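Local atomic coordinates of LEOA (Escherichia coli, PDB entry 4AUR), a protein that probably binds and hydrolyses GTP as a bacterial member of the dynamin family of large GTPases, in a pathogenic Escherichia coli strain. Residues Gln6-Lys11 against Leu261-Pro266; Ile15-Leu19 against Ile46-Glu50; Leu54-Gly60 against Ala138-Val144; Ser63-Val69 against Val175-Met179; Lys199-Lys203 against Leu220-Cys224. All coordinates share one frame; numbering follows the deposited sequence.

Overall arrangement
All five contacts lie at one end of an elongated chain. Interaction 3 is the core: fully buried, it pairs two parallel strands through backbone hydrogen bonds and apolar faces. Interactions 4 and 5 extend from the same sheet. Interaction 4 sets polar side chains against backbone carbonyls where the putative P-loop meets the end of strand 172-177, while interaction 5 lays a helix whose lysines lend their methylenes over the sheet's edge strand. Interactions 1 and 2 share helix 3-30. In interaction 1 it packs on helix 250-273 next to the strand ends of interaction 3, and in interaction 2 it meets helix 38-51 almost wholly through hydrocarbon, with one carboxylate at its border.

Interaction 1. Residues Gln6-Lys11 against Leu261-Pro266; sequences QFSIEK and LKTNVP
The Phe7 ring meets Val265 at a slant, its CD1 lying 4.1 Å from Val265 CG2, with the other methyl, CG1, almost as near to CD1 and CE1. The same ring packs edge-to-face with His139, so it bridges the helix pair and the end of the sheet. A second flat group, the Gln6 amide, rests against the aliphatic chain of Lys262: Gln6 NE2 is 3.9 Å and OE1 4.0 Å from Lys262 CE. The Glu10 carboxylate lies over the turn from Lys262 to Pro266, with OE1 3.7 Å from Pro266 CG.

Glu10 carries the contact, entering as a knob the hole formed by Leu261, Lys262, Val265 and Pro266. Its CB touches Val265 CG1 at 3.6 Å. A bend at chi2 (-48°) then folds the chain so that CG passes Leu261 O and the carboxylate comes to lie by Lys262 O. Glu10 OE1 and Lys262 O, 3.4 Å apart, are both acceptors and form no bond. Pro266 has no N-H to close the helical turn onto Lys262 O, and the helix kinks here. Lys262 NZ stays some 6.3 Å from Glu10 OE2, too far for a salt bridge, though its charge may still favour the carboxylate.

Nearer the sheet, Leu261 and Phe7 both reach Leu54. The two short helical segments pass with a crossing angle of -44°. Such pairing of an N-terminal helix with one that follows the GTPase fold is consistent with the neck helices flanking the GTPase domain in dynamin relatives.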
# COMPACT_ATOMS: atom_id res chain seq x y z
N GLN A 6 33.13 21.18 -1.47
CA GLN A 6 31.99 20.57 -2.12
C GLN A 6 32.23 19.10 -2.20
O GLN A 6 31.34 18.31 -2.01
CB GLN A 6 31.80 21.12 -3.52
CG GLN A 6 30.54 20.63 -4.21
CD GLN A 6 29.27 21.25 -3.64
OE1 GLN A 6 28.47 20.56 -3.01
NE2 GLN A 6 29.07 22.55 -3.87
N PHE A 7 33.47 18.74 -2.50
CA PHE A 7 33.80 17.35 -2.62
C PHE A 7 33.65 16.76 -1.25
O PHE A 7 32.81 15.91 -1.02
CB PHE A 7 35.21 17.16 -3.15
CG PHE A 7 35.67 15.75 -3.13
CD1 PHE A 7 35.40 14.92 -4.18
CD2 PHE A 7 36.37 15.25 -2.04
CE1 PHE A 7 35.82 13.60 -4.16
CE2 PHE A 7 36.81 13.94 -2.02
CZ PHE A 7 36.53 13.11 -3.08
N SER A 8 34.43 17.25 -0.31
CA SER A 8 34.40 16.70 1.04
C SER A 8 32.96 16.50 1.52
O SER A 8 32.68 15.49 2.16
CB SER A 8 35.14 17.63 1.98
OG SER A 8 34.37 18.79 2.12
N ILE A 9 32.08 17.46 1.20
CA ILE A 9 30.65 17.39 1.50
C ILE A 9 29.94 16.29 0.73
O ILE A 9 29.12 15.56 1.30
CB ILE A 9 29.90 18.70 1.12
CG1 ILE A 9 30.19 19.80 2.13
CG2 ILE A 9 28.39 18.50 1.06
CD1 ILE A 9 29.86 21.20 1.62
N GLU A 10 30.19 16.21 -0.57
CA GLU A 10 29.58 15.15 -1.37
C GLU A 10 30.12 13.80 -0.94
O GLU A 10 29.36 12.85 -0.90
CB GLU A 10 29.73 15.39 -2.87
CG GLU A 10 28.87 16.55 -3.37
CD GLU A 10 27.41 16.51 -2.88
OE1 GLU A 10 26.75 15.44 -2.92
OE2 GLU A 10 26.90 17.58 -2.47
N LYS A 11 31.39 13.72 -0.57
CA LYS A 11 31.90 12.49 0.02
C LYS A 11 31.09 12.09 1.23
O LYS A 11 30.66 10.95 1.33
CB LYS A 11 33.35 12.61 0.45
CG LYS A 11 34.07 11.28 0.50
CD LYS A 11 35.57 11.45 0.51
CE LYS A 11 36.17 11.19 1.87
NZ LYS A 11 37.40 12.00 2.03
N LEU A 261 30.30 18.26 -9.61
CA LEU A 261 30.71 17.66 -8.39
C LEU A 261 29.51 17.31 -7.55
O LEU A 261 29.44 16.22 -6.99
CB LEU A 261 31.56 18.63 -7.62
CG LEU A 261 32.95 18.84 -8.19
CD1 LEU A 261 33.57 20.05 -7.52
CD2 LEU A 261 33.82 17.60 -8.00
N LYS A 262 28.58 18.26 -7.49
CA LYS A 262 27.39 18.16 -6.65
C LYS A 262 26.63 16.91 -7.01
O LYS A 262 26.16 16.21 -6.13
CB LYS A 262 26.52 19.40 -6.87
CG LYS A 262 25.54 19.69 -5.77
CD LYS A 262 24.85 21.03 -5.98
CE LYS A 262 25.36 22.11 -5.02
NZ LYS A 262 24.23 22.90 -4.42
N THR A 263 26.57 16.63 -8.31
CA THR A 263 25.79 15.54 -8.85
C THR A 263 26.60 14.28 -9.09
O THR A 263 26.13 13.18 -8.84
CB THR A 263 25.21 15.91 -10.23
OG1 THR A 263 25.02 17.33 -10.33
CG2 THR A 263 23.88 15.19 -10.43
N ASN A 264 27.81 14.44 -9.61
CA ASN A 264 28.56 13.32 -10.15
C ASN A 264 29.46 12.62 -9.11
O ASN A 264 29.85 11.47 -9.31
CB ASN A 264 29.36 13.81 -11.35
CG ASN A 264 30.24 12.74 -11.97
OD1 ASN A 264 31.45 12.93 -12.10
ND2 ASN A 264 29.65 11.62 -12.38
N VAL A 265 29.78 13.29 -8.01
CA VAL A 265 30.67 12.69 -7.03
C VAL A 265 30.07 11.45 -6.38
O VAL A 265 30.75 10.43 -6.27
CB VAL A 265 31.12 13.72 -5.98
CG1 VAL A 265 31.71 13.02 -4.75
CG2 VAL A 265 32.13 14.68 -6.61
N PRO A 266 28.81 11.51 -5.94
CA PRO A 266 28.24 10.28 -5.40
C PRO A 266 28.16 9.15 -6.43
O PRO A 266 28.47 8.02 -6.09
CB PRO A 266 26.83 10.70 -4.96
CG PRO A 266 26.93 12.14 -4.69
CD PRO A 266 27.92 12.66 -5.71

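Interaction 2. Residues Ile15-Leu19 against Ile46-Glu50; sequences INSLL and INAIE
Ile15, Leu18 and Leu19 face Ile46 and Ile49, and together they form an apolar seam between segments running antiparallel, their directions 174° apart. Ile46 touches three side chains. Its CG1 slides past Leu18 in the opposite sense, 3.8 Å from Leu18 CB; its CD1 ends 3.8 Å from Leu19 CD2; and its other branch, CG2, meets Ile15 CG2 at 4.1 Å. With CG1 anti to the carbonyl carbon (chi1 -77°), CG1 is directed to Leu18 and CG2 to Ile15, and the extended chi2 carries CD1 on to Leu19. Ile49 is shared in the same way: its CG2 touches Ile15 CG1 at 3.8 Å, while its CD1 and Leu18 CD1 come tip to tip, also 3.8 Å apart.

A mixed contact borders this seam. The Glu50 chain, bent at chi2, brings its carboxylate across the end of Ile15, with OE2 3.6 Å from Ile15 CD1. This is van der Waals packing on the aliphatic side chain, at a solvent-exposed residue.

The turns are held by backbone bonds within each helix, such as Leu19 N to Ile15 O. Lys11, one turn before Ile15 on helix 3-30, makes a weak hydrogen bond to Glu50 O. Helix 250-273 receives Ile49 at Leu269 and Thr273, and Lys11 also touches Leu269; the three helices thus pack against one another, and helix 38-51 leads on into strand 54-60.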
# COMPACT_ATOMS: atom_id res chain seq x y z
N ILE A 15 28.63 8.71 1.94
CA ILE A 15 28.82 7.88 3.09
C ILE A 15 27.52 7.80 3.89
O ILE A 15 27.10 6.71 4.25
CB ILE A 15 29.97 8.39 3.93
CG1 ILE A 15 31.28 8.02 3.26
CG2 ILE A 15 29.94 7.78 5.32
CD1 ILE A 15 32.45 8.82 3.79
N ASN A 16 26.85 8.92 4.13
CA ASN A 16 25.57 8.83 4.82
C ASN A 16 24.60 7.94 4.09
O ASN A 16 24.05 7.00 4.68
CB ASN A 16 24.93 10.19 4.99
CG ASN A 16 25.51 10.98 6.15
OD1 ASN A 16 26.05 10.42 7.13
ND2 ASN A 16 25.40 12.30 6.05
N SER A 17 24.40 8.20 2.80
CA SER A 17 23.47 7.44 2.01
C SER A 17 23.75 5.93 2.14
O SER A 17 22.83 5.11 2.08
CB SER A 17 23.56 7.86 0.56
OG SER A 17 24.68 7.24 -0.07
N LEU A 18 25.01 5.56 2.35
CA LEU A 18 25.36 4.16 2.55
C LEU A 18 25.06 3.67 3.96
O LEU A 18 24.74 2.52 4.16
CB LEU A 18 26.83 3.93 2.22
CG LEU A 18 27.18 3.90 0.75
CD1 LEU A 18 28.67 3.89 0.60
CD2 LEU A 18 26.54 2.67 0.12
N LEU A 19 25.19 4.55 4.95
CA LEU A 19 24.75 4.19 6.28
C LEU A 19 23.22 3.97 6.31
O LEU A 19 22.74 3.08 6.98
CB LEU A 19 25.19 5.22 7.33
CG LEU A 19 26.69 5.29 7.64
CD1 LEU A 19 27.03 6.55 8.43
CD2 LEU A 19 27.20 4.10 8.41
N ILE A 46 32.18 1.83 2.57
CA ILE A 46 32.32 3.10 3.28
C ILE A 46 33.78 3.41 3.59
O ILE A 46 34.23 4.54 3.44
CB ILE A 46 31.51 3.13 4.57
CG1 ILE A 46 30.03 3.36 4.23
CG2 ILE A 46 32.00 4.24 5.47
CD1 ILE A 46 29.08 2.93 5.31
N ASN A 47 34.51 2.37 3.99
CA ASN A 47 35.90 2.52 4.34
C ASN A 47 36.72 2.84 3.13
O ASN A 47 37.53 3.76 3.16
CB ASN A 47 36.41 1.27 5.05
CG ASN A 47 35.74 1.08 6.39
OD1 ASN A 47 35.36 -0.03 6.80
ND2 ASN A 47 35.54 2.19 7.08
N ALA A 48 36.51 2.11 2.05
CA ALA A 48 37.21 2.41 0.81
C ALA A 48 36.98 3.83 0.40
O ALA A 48 37.89 4.48 -0.07
CB ALA A 48 36.76 1.48 -0.30
N ILE A 49 35.76 4.33 0.60
CA ILE A 49 35.39 5.65 0.10
C ILE A 49 36.06 6.77 0.86
O ILE A 49 36.38 7.79 0.28
CB ILE A 49 33.87 5.85 0.14
CG1 ILE A 49 33.26 5.29 -1.14
CG2 ILE A 49 33.51 7.33 0.24
CD1 ILE A 49 31.74 5.29 -1.16
N GLU A 50 36.20 6.60 2.18
CA GLU A 50 36.89 7.54 3.06
C GLU A 50 38.26 7.98 2.51
O GLU A 50 38.61 9.15 2.59
CB GLU A 50 37.10 6.92 4.45
CG GLU A 50 35.89 6.98 5.38
CD GLU A 50 35.58 8.40 5.83
OE1 GLU A 50 36.29 9.35 5.42
OE2 GLU A 50 34.60 8.56 6.61

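Interaction 3. Residues Leu54-Gly60 against Ala138-Val144; sequences LRIALLG and AHLIFYV
Strand 54-60 and strand 140-146 are parallel neighbours in the central sheet of the GTPase fold, paired in register from Ile56 beside Leu140 to Leu59 beside Tyr143. Strand 54-60 leads into a probable P-loop at Gly60. The backbone ladder runs through Ala57 N to Leu140 O (2.9 Å), Phe142 N to Ala57 O (2.8 Å), Leu59 N to Phe142 O (2.7 Å) and Val144 N to Leu59 O (2.7 Å). At its start Arg55 O accepts His139 N at 3.0 Å and, weakly, Leu140 N, so one carbonyl serves two donors where the second strand is just beginning.

On one face, Ile56 CG2 lies over the Phe142 ring, 4.0 Å from its centroid, a CH-pi contact offset toward the rim. Leu58 CD1 comes instead to the edge of the same ring, near its plane, and also 3.7 Å from Phe142 CB. On the opposite face, Leu59 crosses Tyr143 at about a right angle, its CB against the ring carbon CD2. Its CG stands anti to the carbonyl carbon (chi1 -59°), which lets CD1 reach Ile141 CG2 at 3.7 Å.

Beyond the paired region, the methylenes of Arg55 lie along Ala138, while its guanidinium makes a salt bridge through NE to Glu105 OE1 on strand 104-108. The inward-facing backbone groups bond across the pair, and those of Ile56 and Leu58 turn to strand 104-108. The buried arginine has a counter-ion in Glu105, so these polar groups are paired within an apolar setting.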
# COMPACT_ATOMS: atom_id res chain seq x y z
N LEU A 54 39.50 14.18 -4.41
CA LEU A 54 39.09 14.79 -5.68
C LEU A 54 40.07 14.54 -6.81
O LEU A 54 41.25 14.78 -6.67
CB LEU A 54 38.93 16.29 -5.52
CG LEU A 54 38.52 17.05 -6.78
CD1 LEU A 54 37.24 16.54 -7.39
CD2 LEU A 54 38.33 18.51 -6.43
N ARG A 55 39.56 14.12 -7.96
CA ARG A 55 40.37 13.79 -9.12
C ARG A 55 39.82 14.48 -10.34
O ARG A 55 38.63 14.37 -10.64
CB ARG A 55 40.38 12.28 -9.36
CG ARG A 55 41.20 11.89 -10.57
CD ARG A 55 41.06 10.43 -10.88
NE ARG A 55 41.80 9.63 -9.92
CZ ARG A 55 41.67 8.33 -9.77
NH1 ARG A 55 40.82 7.64 -10.53
NH2 ARG A 55 42.39 7.70 -8.85
N ILE A 56 40.70 15.17 -11.06
CA ILE A 56 40.34 15.88 -12.28
C ILE A 56 41.16 15.31 -13.41
O ILE A 56 42.38 15.18 -13.30
CB ILE A 56 40.64 17.38 -12.17
CG1 ILE A 56 40.20 17.93 -10.83
CG2 ILE A 56 39.93 18.16 -13.26
CD1 ILE A 56 41.33 17.96 -9.82
N ALA A 57 40.51 14.96 -14.50
CA ALA A 57 41.25 14.60 -15.70
C ALA A 57 41.37 15.85 -16.53
O ALA A 57 40.37 16.45 -16.94
CB ALA A 57 40.54 13.51 -16.46
N LEU A 58 42.61 16.26 -16.74
CA LEU A 58 42.88 17.44 -17.52
C LEU A 58 43.26 17.03 -18.92
O LEU A 58 44.37 16.57 -19.18
CB LEU A 58 44.02 18.22 -16.88
CG LEU A 58 44.10 19.64 -17.39
CD1 LEU A 58 42.84 20.41 -17.03
CD2 LEU A 58 45.35 20.32 -16.87
N LEU A 59 42.31 17.21 -19.83
CA LEU A 59 42.44 16.77 -21.23
C LEU A 59 42.54 17.95 -22.19
O LEU A 59 41.89 18.98 -21.99
CB LEU A 59 41.23 15.92 -21.62
CG LEU A 59 41.05 14.69 -20.76
CD1 LEU A 59 39.89 13.90 -21.33
CD2 LEU A 59 42.32 13.88 -20.76
N GLY A 60 43.34 17.77 -23.24
CA GLY A 60 43.52 18.79 -24.26
C GLY A 60 44.97 18.95 -24.68
O GLY A 60 45.89 18.45 -24.05
N ALA A 138 37.29 9.48 -12.32
CA ALA A 138 37.51 10.87 -11.99
C ALA A 138 36.18 11.58 -11.83
O ALA A 138 35.17 11.21 -12.43
CB ALA A 138 38.32 11.53 -13.07
N HIS A 139 36.18 12.64 -11.02
CA HIS A 139 34.96 13.30 -10.65
C HIS A 139 34.69 14.46 -11.58
O HIS A 139 33.56 14.94 -11.68
CB HIS A 139 35.07 13.78 -9.23
CG HIS A 139 35.60 12.76 -8.29
ND1 HIS A 139 34.79 12.01 -7.48
CD2 HIS A 139 36.86 12.37 -8.02
CE1 HIS A 139 35.52 11.19 -6.75
NE2 HIS A 139 36.79 11.39 -7.05
N LEU A 140 35.73 14.91 -12.26
CA LEU A 140 35.64 16.05 -13.15
C LEU A 140 36.58 15.85 -14.32
O LEU A 140 37.68 15.33 -14.14
CB LEU A 140 36.06 17.31 -12.40
CG LEU A 140 35.01 18.27 -11.91
CD1 LEU A 140 35.66 19.46 -11.23
CD2 LEU A 140 34.21 18.73 -13.10
N ILE A 141 36.17 16.27 -15.50
CA ILE A 141 37.00 16.15 -16.69
C ILE A 141 36.99 17.48 -17.41
O ILE A 141 35.95 17.99 -17.75
CB ILE A 141 36.47 15.04 -17.62
CG1 ILE A 141 36.44 13.71 -16.87
CG2 ILE A 141 37.32 14.93 -18.88
CD1 ILE A 141 36.15 12.53 -17.75
N PHE A 142 38.16 18.06 -17.61
CA PHE A 142 38.25 19.33 -18.34
C PHE A 142 38.86 19.03 -19.66
O PHE A 142 39.99 18.61 -19.73
CB PHE A 142 39.16 20.34 -17.64
CG PHE A 142 38.67 20.79 -16.29
CD1 PHE A 142 37.33 20.74 -15.94
CD2 PHE A 142 39.58 21.33 -15.38
CE1 PHE A 142 36.91 21.20 -14.70
CE2 PHE A 142 39.17 21.79 -14.14
CZ PHE A 142 37.83 21.71 -13.80
N TYR A 143 38.10 19.24 -20.71
CA TYR A 143 38.65 19.14 -22.05
C TYR A 143 38.89 20.56 -22.52
O TYR A 143 37.94 21.27 -22.83
CB TYR A 143 37.69 18.40 -22.98
CG TYR A 143 38.40 17.74 -24.09
CD1 TYR A 143 38.98 18.49 -25.11
CD2 TYR A 143 38.56 16.38 -24.11
CE1 TYR A 143 39.67 17.89 -26.12
CE2 TYR A 143 39.25 15.77 -25.13
CZ TYR A 143 39.80 16.54 -26.13
OH TYR A 143 40.48 15.95 -27.14
N VAL A 144 40.15 20.98 -22.53
CA VAL A 144 40.48 22.37 -22.83
C VAL A 144 40.81 22.51 -24.30
O VAL A 144 41.71 21.82 -24.80
CB VAL A 144 41.68 22.85 -22.02
CG1 VAL A 144 42.09 24.24 -22.48
CG2 VAL A 144 41.35 22.87 -20.54

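Interaction 4. Residues Ser63-Val69 against Val175-Met179; sequences SDGKTSV and VINKM
Asn177, Val69 and Lys178 contribute the most buried surface, and Asn177 is central. Its CG lies anti to its backbone nitrogen (chi1 -169°), which directs the amide to the loop before helix 66-74. ND2 donates to Asp64 O at 3.2 Å in a nearly straight bond (167° at the hydrogen), with the acceptor close to the amide plane and the donor tilted 22° from the carbonyl plane. Gly65 O is as near to Asn177 ND2, but at an angle too poor for a bond. The other end of the amide, OD1, is held by the backbone N of Ser227, so the group is gripped from two sides and its rotation is fixed.

Val69 packs on Asn177 and Val175. CG2 lies on Asn177 CG at 3.6 Å as the chains slide past each other in opposite directions, whereas CG1 meets Val175 CG1 tip to tip at 4.0 Å. Lys178, bent at chi2 and extended beyond it, passes over the loop so that NZ points to Ser63 O; the bond as modelled is too short for its length to be trusted. Asp64 OD1 stays 4.8 Å from Lys178 NZ, not in contact, and Asp146 makes a long, weak ion pair with it.

Asn177 and Lys178 begin an N-K-x-D sequence, and their use of P-loop carbonyls resembles the guanine-binding arrangement of small GTPases, though its role here is inferred. The contact joins the start of helix 66-74, N-capped at Gly65, to the end of strand 172-177, which lies between strands 140-146 and 221-224 in the sheet.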
# COMPACT_ATOMS: atom_id res chain seq x y z
N SER A 63 49.22 23.33 -26.12
CA SER A 63 49.19 24.57 -26.88
C SER A 63 47.87 25.32 -26.76
O SER A 63 47.83 26.52 -26.97
CB SER A 63 49.48 24.30 -28.36
OG SER A 63 48.65 23.27 -28.86
N ASP A 64 46.79 24.61 -26.42
CA ASP A 64 45.52 25.26 -26.11
C ASP A 64 45.48 25.75 -24.65
O ASP A 64 44.44 26.19 -24.16
CB ASP A 64 44.34 24.34 -26.45
CG ASP A 64 44.22 24.08 -27.96
OD1 ASP A 64 45.08 24.55 -28.73
OD2 ASP A 64 43.25 23.39 -28.39
N GLY A 65 46.60 25.71 -23.95
CA GLY A 65 46.69 26.44 -22.69
C GLY A 65 45.96 25.79 -21.54
O GLY A 65 45.40 26.45 -20.67
N LYS A 66 45.98 24.47 -21.56
CA LYS A 66 45.41 23.60 -20.55
C LYS A 66 46.00 23.88 -19.18
O LYS A 66 45.30 23.88 -18.17
CB LYS A 66 45.76 22.17 -20.97
CG LYS A 66 45.36 21.07 -20.04
CD LYS A 66 46.30 19.88 -20.17
CE LYS A 66 46.14 19.14 -21.48
NZ LYS A 66 46.68 17.74 -21.43
N THR A 67 47.32 24.07 -19.14
CA THR A 67 48.02 24.20 -17.88
C THR A 67 47.62 25.50 -17.16
O THR A 67 47.54 25.56 -15.93
CB THR A 67 49.54 24.13 -18.10
OG1 THR A 67 49.89 22.86 -18.65
CG2 THR A 67 50.27 24.32 -16.80
N SER A 68 47.34 26.53 -17.94
CA SER A 68 46.88 27.78 -17.36
C SER A 68 45.52 27.53 -16.73
O SER A 68 45.26 27.95 -15.59
CB SER A 68 46.79 28.86 -18.43
OG SER A 68 47.91 28.80 -19.30
N VAL A 69 44.65 26.82 -17.45
CA VAL A 69 43.29 26.62 -16.98
C VAL A 69 43.23 25.95 -15.61
O VAL A 69 42.44 26.36 -14.77
CB VAL A 69 42.44 25.85 -18.00
CG1 VAL A 69 41.08 25.49 -17.43
CG2 VAL A 69 42.26 26.68 -19.26
N VAL A 175 36.16 23.43 -22.23
CA VAL A 175 36.58 24.71 -21.73
C VAL A 175 37.20 25.44 -22.89
O VAL A 175 38.33 25.14 -23.28
CB VAL A 175 37.59 24.53 -20.61
CG1 VAL A 175 38.21 25.85 -20.20
CG2 VAL A 175 36.89 23.88 -19.43
N ILE A 176 36.43 26.36 -23.46
CA ILE A 176 36.91 27.12 -24.60
C ILE A 176 37.73 28.24 -24.02
O ILE A 176 37.18 29.15 -23.40
CB ILE A 176 35.82 27.65 -25.51
CG1 ILE A 176 34.94 26.51 -26.01
CG2 ILE A 176 36.48 28.31 -26.69
CD1 ILE A 176 33.66 26.95 -26.72
N ASN A 177 39.05 28.10 -24.21
CA ASN A 177 40.08 28.94 -23.61
C ASN A 177 40.70 29.92 -24.60
O ASN A 177 40.73 29.69 -25.80
CB ASN A 177 41.19 28.07 -23.05
CG ASN A 177 42.14 28.85 -22.18
OD1 ASN A 177 41.74 29.83 -21.57
ND2 ASN A 177 43.40 28.44 -22.14
N LYS A 178 41.23 31.01 -24.06
CA LYS A 178 41.80 32.12 -24.83
C LYS A 178 40.68 32.84 -25.59
O LYS A 178 40.77 33.02 -26.80
CB LYS A 178 42.89 31.66 -25.80
CG LYS A 178 44.06 30.94 -25.17
CD LYS A 178 44.64 29.93 -26.14
CE LYS A 178 46.09 29.61 -25.84
NZ LYS A 178 46.64 28.65 -26.85
N MSE A 179 39.63 33.23 -24.90
CA MSE A 179 38.58 33.98 -25.58
C MSE A 179 39.05 35.39 -25.91
O MSE A 179 38.51 36.03 -26.82
CB MSE A 179 37.31 33.88 -24.75
CG MSE A 179 36.73 32.48 -24.93
SE MSE A 179 35.33 32.54 -26.30
CE MSE A 179 35.96 31.33 -27.70

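Interaction 5. Residues Lys199-Lys203 against Leu220-Cys224; sequences KANLK and LNIVC
Ile222 packs against Lys199, Leu202 and Lys203 in the helix-on-strand layer of a parallel beta-alpha-beta crossover: helix 188-209 follows strand 172-177 and, after helix 214-219, the chain returns as the edge strand 221-224. The helix and strand segments run at 140° to each other.

Ile222 fills the middle with both branches. Its CG2 is 3.6 Å from Lys199 CG and 4.1 Å from Leu202 CD2. Its CD1 goes the other way, 3.6 Å from Lys199 O and 4.1 Å from Lys203 CE.

The two lysines flank it with different shapes. Lys199 has CG anti to the carbonyl carbon (chi1 -85°) and turns at chi3, so its methylenes slide past Ile222 in the opposite direction and CE ends near Ile222 O. Lys203 instead has CG beside the carbonyl carbon and anti to the nitrogen (chi1 -166°); its CG passes Leu220 CD1 at 3.9 Å. Both lysines thus give hydrocarbon to the contact at its borders, consistent with their amines staying outside the packed layer.

Leu202 also points at the sheet. Its side chain continues to Phe174 and Ile176 on strand 172-177, so the helix covers two neighbouring strands. At the far end, Cys224 SG lies 3.8 Å from both CG and CD of Lys199.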
# COMPACT_ATOMS: atom_id res chain seq x y z
N LYS A 199 30.21 28.47 -28.52
CA LYS A 199 29.55 27.33 -27.85
C LYS A 199 28.75 26.51 -28.84
O LYS A 199 28.68 25.30 -28.74
CB LYS A 199 28.64 27.78 -26.70
CG LYS A 199 29.38 27.98 -25.37
CD LYS A 199 28.74 28.99 -24.41
CE LYS A 199 27.71 28.36 -23.46
NZ LYS A 199 27.23 29.37 -22.48
N ALA A 200 28.14 27.17 -29.82
CA ALA A 200 27.34 26.49 -30.82
C ALA A 200 28.19 25.72 -31.80
O ALA A 200 27.83 24.64 -32.20
CB ALA A 200 26.48 27.49 -31.56
N ASN A 201 29.30 26.31 -32.22
CA ASN A 201 30.23 25.68 -33.15
C ASN A 201 30.81 24.39 -32.60
O ASN A 201 30.70 23.34 -33.23
CB ASN A 201 31.37 26.63 -33.49
CG ASN A 201 32.23 26.13 -34.62
OD1 ASN A 201 33.43 25.96 -34.47
ND2 ASN A 201 31.62 25.88 -35.77
N LEU A 202 31.42 24.48 -31.42
CA LEU A 202 31.98 23.32 -30.72
C LEU A 202 30.94 22.27 -30.45
O LEU A 202 31.23 21.07 -30.47
CB LEU A 202 32.58 23.73 -29.39
CG LEU A 202 33.21 22.60 -28.57
CD1 LEU A 202 34.34 21.95 -29.34
CD2 LEU A 202 33.73 23.15 -27.26
N LYS A 203 29.73 22.72 -30.16
CA LYS A 203 28.62 21.80 -29.92
C LYS A 203 28.44 20.93 -31.14
O LYS A 203 28.33 19.72 -31.03
CB LYS A 203 27.35 22.58 -29.59
CG LYS A 203 26.23 21.75 -29.01
CD LYS A 203 25.25 22.61 -28.19
CE LYS A 203 25.76 22.87 -26.78
NZ LYS A 203 24.77 23.62 -25.95
N LEU A 220 25.54 18.75 -22.88
CA LEU A 220 26.94 19.13 -22.94
C LEU A 220 27.24 20.30 -22.03
O LEU A 220 26.44 21.23 -21.91
CB LEU A 220 27.33 19.52 -24.37
CG LEU A 220 27.53 18.36 -25.32
CD1 LEU A 220 27.57 18.85 -26.75
CD2 LEU A 220 28.80 17.60 -24.99
N ASN A 221 28.41 20.26 -21.42
CA ASN A 221 28.86 21.34 -20.59
C ASN A 221 29.95 22.13 -21.27
O ASN A 221 31.04 21.63 -21.44
CB ASN A 221 29.38 20.77 -19.29
CG ASN A 221 28.29 20.12 -18.48
OD1 ASN A 221 28.33 18.91 -18.19
ND2 ASN A 221 27.29 20.91 -18.09
N ILE A 222 29.64 23.36 -21.68
CA ILE A 222 30.64 24.21 -22.31
C ILE A 222 30.75 25.56 -21.61
O ILE A 222 29.77 26.17 -21.21
CB ILE A 222 30.35 24.46 -23.81
CG1 ILE A 222 30.14 23.12 -24.52
CG2 ILE A 222 31.51 25.20 -24.45
CD1 ILE A 222 29.73 23.26 -25.97
N VAL A 223 31.99 26.01 -21.48
CA VAL A 223 32.28 27.22 -20.79
C VAL A 223 33.37 27.96 -21.54
O VAL A 223 34.35 27.37 -21.97
CB VAL A 223 32.71 26.90 -19.36
CG1 VAL A 223 33.63 27.95 -18.81
CG2 VAL A 223 31.47 26.77 -18.47
N CYS A 224 33.19 29.27 -21.69
CA CYS A 224 34.14 30.09 -22.41
C CYS A 224 34.97 30.86 -21.39
O CYS A 224 34.44 31.39 -20.42
CB CYS A 224 33.40 31.03 -23.36
SG CYS A 224 32.33 30.18 -24.57